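Local atomic coordinates of adenosine deaminase 1 (Arthrobacter aurescens, PDB entry 3RYS), a protein that probably catalyses the zinc-dependent hydrolytic deamination of adenine to hypoxanthine, a step of purine salvage and nitrogen catabolism. Residues A[223-228]-A[249-254]; A[197-202]-A[278-283]; A[17-22]-A[243-248]. One frame throughout, in Å; residues are numbered along the deposited sequence.

Interaction 1 (A[223-228]-A[249-254]); sequences HGIRCM and LSNVRL. With ADE (adenine), chain D.
The His223 ring and the Asn251 amide run alongside each other with opposite headings, their planes 48° apart, neither stacked nor coplanar. With CG beside the backbone N (chi1 -70°), the His223 ring is turned by chi2 (-63°) so that ND1 faces the helix that carries Asn251. A water joins them: it lies in the ring plane 2.7 Å from His223 ND1 and accepts from Asn251 ND2 at 2.8 Å. The same amide nitrogen is also hydrogen-bonded to His263. Ile225 approaches Asn251 from the opposite direction and packs its branches on the amide nitrogen, with CG2 3.6 Å from Asn251 ND2.

The helix 248-253 and the loop after strand 220-221, which runs into a 3-10 turn at 225-228, thus meet near the active-site mouth of the TIM-barrel fold, where catalytic loops follow the strands. Ser250 OG stands near the plane of the His223 ring at its edge, 3.9 Å from His223 CE1, while its hydrogen bond goes to Asp280. The other ring nitrogen faces the substrate: His223 NE2 is 3.0 Å from adenine N6, again at the ring edge, in keeping with the predicted catalytic importance of this histidine.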
# COMPACT_ATOMS: atom_id res chain seq x y z
N HIS A 223 -6.20 3.97 3.62
CA HIS A 223 -6.48 5.41 3.58
C HIS A 223 -7.40 5.81 4.74
O HIS A 223 -6.93 6.11 5.84
CB HIS A 223 -7.06 5.85 2.23
CG HIS A 223 -6.06 5.81 1.11
ND1 HIS A 223 -4.93 6.59 1.09
CD2 HIS A 223 -6.04 5.08 -0.04
CE1 HIS A 223 -4.24 6.34 -0.01
NE2 HIS A 223 -4.89 5.44 -0.72
N GLY A 224 -8.71 5.83 4.50
CA GLY A 224 -9.68 6.08 5.55
C GLY A 224 -9.77 7.51 6.05
O GLY A 224 -10.46 7.78 7.02
N ILE A 225 -9.10 8.44 5.37
CA ILE A 225 -9.05 9.82 5.86
C ILE A 225 -10.41 10.53 5.84
O ILE A 225 -10.62 11.48 6.60
CB ILE A 225 -8.02 10.67 5.09
CG1 ILE A 225 -8.37 10.71 3.60
CG2 ILE A 225 -6.61 10.13 5.31
CD1 ILE A 225 -7.70 11.85 2.86
N ARG A 226 -11.32 10.09 4.97
CA ARG A 226 -12.62 10.74 4.89
C ARG A 226 -13.56 10.33 6.02
O ARG A 226 -14.69 10.80 6.10
CB ARG A 226 -13.27 10.52 3.52
CG ARG A 226 -12.66 11.37 2.42
CD ARG A 226 -13.56 11.44 1.21
NE ARG A 226 -14.83 12.09 1.53
CZ ARG A 226 -15.90 12.07 0.74
NH1 ARG A 226 -15.86 11.43 -0.42
NH2 ARG A 226 -17.02 12.69 1.11
N CYS A 227 -13.07 9.46 6.91
CA CYS A 227 -13.85 9.07 8.07
C CYS A 227 -14.07 10.27 8.98
O CYS A 227 -15.02 10.32 9.76
CB CYS A 227 -13.12 7.98 8.85
SG CYS A 227 -11.68 8.59 9.77
N MET A 228 -13.18 11.26 8.86
CA MET A 228 -13.25 12.45 9.70
C MET A 228 -14.55 13.23 9.49
O MET A 228 -14.88 14.12 10.26
CB MET A 228 -12.04 13.35 9.46
CG MET A 228 -10.70 12.75 9.88
SD MET A 228 -10.47 12.72 11.68
CE MET A 228 -11.26 11.18 12.11
N LEU A 249 1.78 11.57 1.62
CA LEU A 249 2.18 12.11 0.33
C LEU A 249 1.20 11.73 -0.77
O LEU A 249 0.93 12.51 -1.68
CB LEU A 249 3.58 11.64 -0.04
CG LEU A 249 4.71 12.15 0.85
CD1 LEU A 249 6.07 11.72 0.29
CD2 LEU A 249 4.63 13.66 1.00
N SER A 250 0.68 10.51 -0.70
CA SER A 250 -0.29 10.05 -1.68
C SER A 250 -1.49 11.00 -1.73
O SER A 250 -1.89 11.48 -2.80
CB SER A 250 -0.72 8.62 -1.38
OG SER A 250 -1.71 8.19 -2.29
N ASN A 251 -2.06 11.28 -0.55
CA ASN A 251 -3.23 12.14 -0.45
C ASN A 251 -2.98 13.55 -0.97
O ASN A 251 -3.87 14.17 -1.57
CB ASN A 251 -3.73 12.19 1.00
CG ASN A 251 -4.11 10.82 1.54
OD1 ASN A 251 -4.42 9.91 0.78
ND2 ASN A 251 -4.08 10.68 2.86
N VAL A 252 -1.77 14.05 -0.75
CA VAL A 252 -1.41 15.37 -1.23
C VAL A 252 -1.29 15.38 -2.76
O VAL A 252 -1.90 16.22 -3.43
CB VAL A 252 -0.10 15.89 -0.60
CG1 VAL A 252 0.39 17.12 -1.34
CG2 VAL A 252 -0.31 16.21 0.87
N ARG A 253 -0.53 14.44 -3.30
CA ARG A 253 -0.26 14.41 -4.73
C ARG A 253 -1.49 14.05 -5.56
O ARG A 253 -1.53 14.30 -6.76
CB ARG A 253 0.91 13.48 -5.03
CG ARG A 253 2.27 14.08 -4.70
CD ARG A 253 2.68 15.15 -5.70
NE ARG A 253 2.79 14.60 -7.05
CZ ARG A 253 3.88 14.00 -7.54
NH1 ARG A 253 3.87 13.53 -8.77
NH2 ARG A 253 4.96 13.86 -6.78
N LEU A 254 -2.50 13.46 -4.92
CA LEU A 254 -3.75 13.11 -5.61
C LEU A 254 -4.81 14.16 -5.35
O LEU A 254 -5.95 14.04 -5.81
CB LEU A 254 -4.25 11.73 -5.18
CG LEU A 254 -3.44 10.52 -5.64
CD1 LEU A 254 -4.22 9.25 -5.39
CD2 LEU A 254 -3.06 10.65 -7.10
N9 ADE D . -4.34 1.75 -6.97
C8 ADE D . -3.03 1.94 -6.61
N7 ADE D . -2.86 2.80 -5.63
C5 ADE D . -4.15 3.20 -5.32
C6 ADE D . -4.66 4.10 -4.36
N6 ADE D . -3.88 4.79 -3.52
N1 ADE D . -6.00 4.28 -4.32
C2 ADE D . -6.77 3.59 -5.17
N3 ADE D . -6.41 2.71 -6.11
C4 ADE D . -5.08 2.56 -6.14
O HOH W 1 -4.55 8.02 3.38

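Interaction 2 (A[197-202]-A[278-283]); sequences IAHAGE and NSDDPA. With ZN (zinc ion), chain C; ADE (adenine), chain D.
His199 and Asp280 approach the zinc ion through different first torsions: CG of the histidine is anti to its carbonyl carbon (chi1 -78°), whereas CG of the aspartate lies opposite its backbone N (chi1 -168°). The CA atoms of His199 and Asp280 stay 11.1 Å apart, and the side chains meet at the metal between them. His199 NE2 is 2.3 Å from the zinc ion, and Asp280 OD2 binds it at 2.3 Å as well. These two ligand atoms, His199 NE2 and Asp280 OD2, remain 4.5 Å apart, so the contact is made by shared coordination, with the carboxylate oxygen near the plane of the imidazole at its edge. His19 and His21 complete the protein ligands, and adenine N6 takes a further position at 2.5 Å from the zinc ion.

Around the purine, three carboxylates each approach a different nitrogen. The extended chain of Glu202 carries OE1 to 2.7 Å from adenine N1; that oxygen also lies in plane at the edge of the His199 ring. Asp281 OD2 comes to 2.8 Å from adenine N7. Asp280 turns its other oxygen, OD1, toward the amino group, and this oxygen is hydrogen-bonded to Ser250. Replacing Glu202 by an alanine would probably leave adenine N1 without its carboxylate partner and the base less firmly fixed in its orientation.

The end of strand 195-200 and the loop after strand 275-277 supply two of the four protein zinc ligands and three carboxylates at the base, set at the C-terminal ends of the barrel strands. N6 probably takes the zinc position that a water or hydroxide would hold during hydrolysis in this family, while Glu202 at N1 is consistent with its predicted role as proton donor.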
# COMPACT_ATOMS: atom_id res chain seq x y z
N ILE A 197 -8.38 -6.76 3.47
CA ILE A 197 -8.25 -5.31 3.57
C ILE A 197 -8.95 -4.66 2.38
O ILE A 197 -9.25 -5.32 1.39
CB ILE A 197 -6.78 -4.87 3.59
CG1 ILE A 197 -6.09 -5.22 2.27
CG2 ILE A 197 -6.05 -5.50 4.76
CD1 ILE A 197 -4.67 -4.73 2.17
N ALA A 198 -9.21 -3.36 2.47
CA ALA A 198 -9.87 -2.65 1.39
C ALA A 198 -9.62 -1.15 1.45
O ALA A 198 -9.59 -0.56 2.53
CB ALA A 198 -11.37 -2.94 1.40
N HIS A 199 -9.45 -0.55 0.28
CA HIS A 199 -9.37 0.90 0.18
C HIS A 199 -10.73 1.51 0.49
O HIS A 199 -11.75 1.10 -0.08
CB HIS A 199 -8.93 1.32 -1.22
CG HIS A 199 -7.46 1.17 -1.46
ND1 HIS A 199 -6.78 -0.00 -1.23
CD2 HIS A 199 -6.54 2.06 -1.90
CE1 HIS A 199 -5.51 0.16 -1.52
NE2 HIS A 199 -5.33 1.41 -1.93
N ALA A 200 -10.75 2.48 1.39
CA ALA A 200 -11.99 3.16 1.76
C ALA A 200 -11.72 4.55 2.33
O ALA A 200 -10.83 4.73 3.16
CB ALA A 200 -12.79 2.32 2.74
N GLY A 201 -12.50 5.53 1.89
CA GLY A 201 -12.41 6.86 2.44
C GLY A 201 -11.28 7.69 1.88
O GLY A 201 -10.86 8.68 2.48
N GLU A 202 -10.77 7.29 0.72
CA GLU A 202 -9.76 8.08 0.03
C GLU A 202 -10.46 9.22 -0.70
O GLU A 202 -10.31 10.39 -0.34
CB GLU A 202 -8.99 7.21 -0.96
CG GLU A 202 -7.77 7.88 -1.55
CD GLU A 202 -7.03 6.98 -2.50
OE1 GLU A 202 -7.49 5.83 -2.69
OE2 GLU A 202 -6.00 7.40 -3.05
N ASN A 278 2.24 5.17 5.47
CA ASN A 278 2.57 4.33 4.32
C ASN A 278 2.87 5.17 3.08
O ASN A 278 2.41 6.31 2.98
CB ASN A 278 1.41 3.37 4.02
CG ASN A 278 1.00 2.55 5.24
OD1 ASN A 278 0.30 3.04 6.13
ND2 ASN A 278 1.43 1.30 5.28
N SER A 279 3.63 4.63 2.14
CA SER A 279 4.00 5.40 0.95
C SER A 279 3.09 5.11 -0.24
O SER A 279 3.07 5.87 -1.22
CB SER A 279 5.48 5.20 0.59
OG SER A 279 5.75 3.87 0.20
N ASP A 280 2.34 4.01 -0.15
CA ASP A 280 1.28 3.69 -1.12
C ASP A 280 1.81 3.36 -2.52
O ASP A 280 1.92 2.20 -2.89
CB ASP A 280 0.25 4.82 -1.17
CG ASP A 280 -1.01 4.43 -1.93
OD1 ASP A 280 -1.76 5.34 -2.34
OD2 ASP A 280 -1.24 3.22 -2.11
N ASP A 281 2.12 4.40 -3.29
CA ASP A 281 2.71 4.25 -4.62
C ASP A 281 3.97 5.13 -4.70
O ASP A 281 3.94 6.23 -5.26
CB ASP A 281 1.70 4.65 -5.70
CG ASP A 281 0.39 3.86 -5.60
OD1 ASP A 281 0.34 2.73 -6.14
OD2 ASP A 281 -0.60 4.36 -5.01
N PRO A 282 5.09 4.63 -4.15
CA PRO A 282 6.33 5.37 -3.87
C PRO A 282 6.98 6.05 -5.08
O PRO A 282 7.55 7.12 -4.94
CB PRO A 282 7.28 4.30 -3.34
CG PRO A 282 6.41 3.18 -2.92
CD PRO A 282 5.23 3.20 -3.82
N ALA A 283 6.91 5.42 -6.25
CA ALA A 283 7.58 5.96 -7.42
C ALA A 283 6.74 7.01 -8.14
O ALA A 283 7.19 7.64 -9.09
CB ALA A 283 7.98 4.84 -8.38
ZN ZN C . -3.45 2.64 -2.28
N9 ADE D . -4.34 1.75 -6.97
C8 ADE D . -3.03 1.94 -6.61
N7 ADE D . -2.86 2.80 -5.63
C5 ADE D . -4.15 3.20 -5.32
C6 ADE D . -4.66 4.10 -4.36
N6 ADE D . -3.88 4.79 -3.52
N1 ADE D . -6.00 4.28 -4.32
C2 ADE D . -6.77 3.59 -5.17
N3 ADE D . -6.41 2.71 -6.11
C4 ADE D . -5.08 2.56 -6.14

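Interaction 3 (A[17-22]-A[243-248]); sequences ELHLHI and PLTVCP. With ZN (zinc ion), chain C; ADE (adenine), chain D.
Hydrogen bonding between His19 and Thr245 is centred on a single ring nitrogen. His19 ND1 gives to Thr245 OG1 at 2.9 Å and also to the backbone of the same residue, His19 ND1 to Thr245 O being 3.2 Å. Both N-H...acceptor angles are well short of straight (140° and 138°), as expected of one N-H shared by two oxygens, and both acceptors are tilted out of the imidazole plane. Thr245 OG1 has a second partner in Asp222, making the threonine a second-shell link for a metal-binding histidine.

Sulfur packing comes next: Cys247, at the N-cap after strand 244-246, sets SG over one face of the His19 ring, 3.5 Å from its centroid. The His-x-His motif after the first barrel strand, 15-17, thereby meets strand 244-246 of the TIM barrel and its end, with Thr245 at the centre of an inverse gamma turn.

Metal coordination uses NE2 of each histidine. His19, its CG anti to the backbone N (chi1 -174°), puts NE2 2.3 Å from the zinc ion; His21 NE2 binds at 2.3 Å too, and adenine N7 lies over the His21 face, offset toward the rim. Aliphatic contact is slight, Leu18 CB lying 4.0 Å from Thr245 CG2.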
# COMPACT_ATOMS: atom_id res chain seq x y z
N GLU A 17 5.48 -1.53 6.57
CA GLU A 17 4.62 -0.92 5.55
C GLU A 17 3.48 -1.87 5.18
O GLU A 17 3.70 -2.96 4.66
CB GLU A 17 5.43 -0.50 4.32
CG GLU A 17 4.66 0.44 3.39
CD GLU A 17 5.57 1.21 2.43
OE1 GLU A 17 6.68 0.73 2.13
OE2 GLU A 17 5.17 2.31 1.99
N LEU A 18 2.25 -1.44 5.48
CA LEU A 18 1.07 -2.28 5.29
C LEU A 18 0.26 -1.87 4.06
O LEU A 18 -0.60 -2.62 3.60
CB LEU A 18 0.18 -2.21 6.53
CG LEU A 18 0.83 -2.56 7.87
CD1 LEU A 18 -0.20 -2.46 8.99
CD2 LEU A 18 1.46 -3.94 7.83
N HIS A 19 0.53 -0.67 3.56
CA HIS A 19 -0.19 -0.13 2.42
C HIS A 19 0.80 0.25 1.32
O HIS A 19 1.41 1.32 1.36
CB HIS A 19 -1.01 1.09 2.85
CG HIS A 19 -1.91 1.63 1.78
ND1 HIS A 19 -3.10 2.27 2.06
CD2 HIS A 19 -1.80 1.63 0.43
CE1 HIS A 19 -3.67 2.65 0.94
NE2 HIS A 19 -2.91 2.27 -0.07
N LEU A 20 0.96 -0.64 0.34
CA LEU A 20 1.93 -0.42 -0.72
C LEU A 20 1.66 -1.27 -1.95
O LEU A 20 1.58 -2.50 -1.86
CB LEU A 20 3.35 -0.68 -0.24
CG LEU A 20 4.35 -0.60 -1.38
CD1 LEU A 20 5.48 0.33 -1.02
CD2 LEU A 20 4.87 -1.99 -1.80
N HIS A 21 1.53 -0.61 -3.10
CA HIS A 21 1.30 -1.30 -4.36
C HIS A 21 2.62 -1.51 -5.09
O HIS A 21 3.34 -0.56 -5.37
CB HIS A 21 0.35 -0.48 -5.23
CG HIS A 21 -0.92 -0.11 -4.53
ND1 HIS A 21 -2.09 -0.80 -4.71
CD2 HIS A 21 -1.20 0.88 -3.65
CE1 HIS A 21 -3.04 -0.26 -3.98
NE2 HIS A 21 -2.53 0.77 -3.32
N ILE A 22 2.93 -2.76 -5.39
CA ILE A 22 4.21 -3.07 -6.01
C ILE A 22 4.38 -2.38 -7.36
O ILE A 22 5.48 -1.96 -7.72
CB ILE A 22 4.44 -4.60 -6.12
CG1 ILE A 22 5.94 -4.90 -6.20
CG2 ILE A 22 3.69 -5.18 -7.31
CD1 ILE A 22 6.73 -4.34 -5.03
N PRO A 243 -7.19 -0.68 12.31
CA PRO A 243 -5.99 -0.08 11.71
C PRO A 243 -6.36 0.75 10.48
O PRO A 243 -7.12 0.28 9.63
CB PRO A 243 -5.15 -1.29 11.29
CG PRO A 243 -5.64 -2.42 12.14
CD PRO A 243 -7.11 -2.15 12.35
N LEU A 244 -5.83 1.97 10.41
CA LEU A 244 -6.00 2.84 9.25
C LEU A 244 -4.65 3.09 8.57
O LEU A 244 -3.76 3.73 9.14
CB LEU A 244 -6.65 4.17 9.65
CG LEU A 244 -8.15 4.32 9.38
CD1 LEU A 244 -8.97 3.18 9.96
CD2 LEU A 244 -8.67 5.66 9.89
N THR A 245 -4.50 2.59 7.35
CA THR A 245 -3.23 2.74 6.65
C THR A 245 -3.15 4.07 5.87
O THR A 245 -3.38 4.13 4.66
CB THR A 245 -2.92 1.52 5.75
OG1 THR A 245 -3.90 1.39 4.72
CG2 THR A 245 -2.92 0.25 6.59
N VAL A 246 -2.82 5.14 6.60
CA VAL A 246 -2.72 6.48 6.01
C VAL A 246 -1.51 6.64 5.10
O VAL A 246 -0.43 6.12 5.37
CB VAL A 246 -2.66 7.56 7.10
CG1 VAL A 246 -2.69 8.95 6.47
CG2 VAL A 246 -3.81 7.39 8.09
N CYS A 247 -1.70 7.37 4.00
CA CYS A 247 -0.63 7.64 3.05
C CYS A 247 -0.55 9.13 2.77
O CYS A 247 -1.19 9.63 1.85
CB CYS A 247 -0.88 6.87 1.74
SG CYS A 247 -1.33 5.13 1.97
N PRO A 248 0.25 9.85 3.58
CA PRO A 248 0.33 11.32 3.57
C PRO A 248 0.64 11.93 2.21
O PRO A 248 -0.15 12.73 1.71
CB PRO A 248 1.45 11.61 4.57
CG PRO A 248 1.43 10.42 5.50
CD PRO A 248 1.10 9.25 4.63
ZN ZN C . -3.45 2.64 -2.28
N9 ADE D . -4.34 1.75 -6.97
C8 ADE D . -3.03 1.94 -6.61
N7 ADE D . -2.86 2.80 -5.63
C5 ADE D . -4.15 3.20 -5.32
C6 ADE D . -4.66 4.10 -4.36
N6 ADE D . -3.88 4.79 -3.52
N1 ADE D . -6.00 4.28 -4.32
C2 ADE D . -6.77 3.59 -5.17
N3 ADE D . -6.41 2.71 -6.11
C4 ADE D . -5.08 2.56 -6.14

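All three contacts are buried and touch adenine. Interactions 2 and 3, with centres about 5 and 4 Å from the centre of the chain, hold the shared zinc ion at the strand ends, one by coordination and carboxylates, the other by a divided hydrogen bond and a sulfur behind a metal-binding histidine. Interaction 1, about 13 Å from that centre, is water-mediated between loop and helix. A probable hydrogen bond joins His21 N to Asp280 O across interactions 2 and 3. Strand 244-246 of interaction 3 leads directly into helix 248-253 of interaction 1. Probable backbone hydrogen bonds tie interaction 1 to both others, His223 N to Thr245 O and Arg226 N to Gly201 O.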